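Side-chain contact in hypothetical protein XAC2396 (Xanthomonas axonopodis pv. citri, PDB 2G3W), which is of unknown function but has a compact fold built around a variation of the PD-(D/E)XK nuclease motif: residues A[39-42]-A[43-46]. Residues are numbered along the deposited sequence; the frame is centred on the assembly and turned at random.
Sequences RLMV and RLLA
Arg39 and Arg43 sit one turn apart on helix 37-49 and share an acidic partner. NH1 of Arg39 lies 3.9 Å from CG of Arg43, and the two guanidinium planes are turned 41° apart. Their charged groups stay close, with Arg39 NH1 4.2 Å from Arg43 NE. Glu35 OE2 forms a salt bridge with each of these two atoms, which probably offsets the like charges. Arg39 also pairs through NH2 with Asp68. The Arg43 chain bends at chi3 (-84°), and its NH2 comes to lie 3.3 Å from Leu40 CD1.

One apolar pair joins the two segments. Met41, a selenomethionine, runs alongside Leu44 in the same direction, and its CE is 4.1 Å from Leu44 CD2.

The backbone is regular alpha helix. Four successive i to i+4 bonds join the segments, from Arg43 N to Arg39 O (2.9 Å) through to Ala46 N to Val42 O (2.7 Å).

The helix packs against the sheet on one flank, where Leu44 touches Leu27 and Leu29 of strand 21-31 and Ala10 and Leu12 of strand 6-16. Met41 and Leu45 reach Leu142 of helix 136-143, and Val42 meets Thr139 of that helix.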
# COMPACT_ATOMS: atom_id res chain seq x y z
N ARG A 39 -16.51 -0.48 -17.36
CA ARG A 39 -16.52 -1.63 -16.41
C ARG A 39 -15.92 -2.85 -17.05
O ARG A 39 -15.13 -3.57 -16.41
CB ARG A 39 -17.95 -1.99 -15.97
CG ARG A 39 -17.98 -2.90 -14.74
CD ARG A 39 -19.42 -3.22 -14.38
NE ARG A 39 -19.52 -4.01 -13.15
CZ ARG A 39 -19.19 -5.29 -13.04
NH1 ARG A 39 -18.75 -5.99 -14.12
NH2 ARG A 39 -19.32 -5.90 -11.86
N LEU A 40 -16.24 -3.10 -18.33
CA LEU A 40 -15.63 -4.26 -19.02
C LEU A 40 -14.09 -4.16 -19.02
O LEU A 40 -13.38 -5.15 -18.77
CB LEU A 40 -16.18 -4.41 -20.45
CG LEU A 40 -15.69 -5.77 -20.95
CD1 LEU A 40 -16.80 -6.72 -21.17
CD2 LEU A 40 -14.73 -5.66 -22.13
N MSE A 41 -13.57 -2.98 -19.30
CA MSE A 41 -12.12 -2.82 -19.37
C MSE A 41 -11.49 -2.90 -17.96
O MSE A 41 -10.35 -3.36 -17.81
CB MSE A 41 -11.72 -1.51 -20.13
CG MSE A 41 -12.16 -1.49 -21.62
SE MSE A 41 -11.28 -2.90 -22.60
CE MSE A 41 -9.49 -2.21 -22.49
N VAL A 42 -12.21 -2.48 -16.95
CA VAL A 42 -11.75 -2.65 -15.55
C VAL A 42 -11.69 -4.16 -15.25
O VAL A 42 -10.73 -4.62 -14.59
CB VAL A 42 -12.64 -1.94 -14.51
CG1 VAL A 42 -12.22 -2.29 -13.06
CG2 VAL A 42 -12.53 -0.41 -14.66
N ARG A 43 -12.67 -4.95 -15.74
CA ARG A 43 -12.59 -6.40 -15.54
C ARG A 43 -11.39 -7.00 -16.26
O ARG A 43 -10.71 -7.89 -15.75
CB ARG A 43 -13.82 -7.12 -16.07
CG ARG A 43 -15.14 -6.94 -15.35
CD ARG A 43 -15.90 -8.29 -15.59
NE ARG A 43 -16.59 -8.26 -16.89
CZ ARG A 43 -16.73 -9.26 -17.74
NH1 ARG A 43 -16.15 -10.45 -17.53
NH2 ARG A 43 -17.42 -9.05 -18.86
N LEU A 44 -11.16 -6.56 -17.49
CA LEU A 44 -9.98 -7.00 -18.23
C LEU A 44 -8.70 -6.61 -17.49
O LEU A 44 -7.81 -7.42 -17.30
CB LEU A 44 -9.98 -6.43 -19.65
CG LEU A 44 -8.85 -6.93 -20.53
CD1 LEU A 44 -8.98 -8.46 -20.73
CD2 LEU A 44 -8.84 -6.17 -21.83
N LEU A 45 -8.61 -5.35 -17.06
CA LEU A 45 -7.48 -4.90 -16.25
C LEU A 45 -7.32 -5.77 -14.97
O LEU A 45 -6.19 -6.10 -14.57
CB LEU A 45 -7.61 -3.39 -15.91
CG LEU A 45 -6.57 -2.80 -14.94
CD1 LEU A 45 -5.16 -2.88 -15.45
CD2 LEU A 45 -6.94 -1.36 -14.57
N ALA A 46 -8.45 -6.10 -14.33
CA ALA A 46 -8.43 -6.91 -13.09
C ALA A 46 -7.84 -8.28 -13.34
O ALA A 46 -7.04 -8.79 -12.54
CB ALA A 46 -9.82 -7.03 -12.50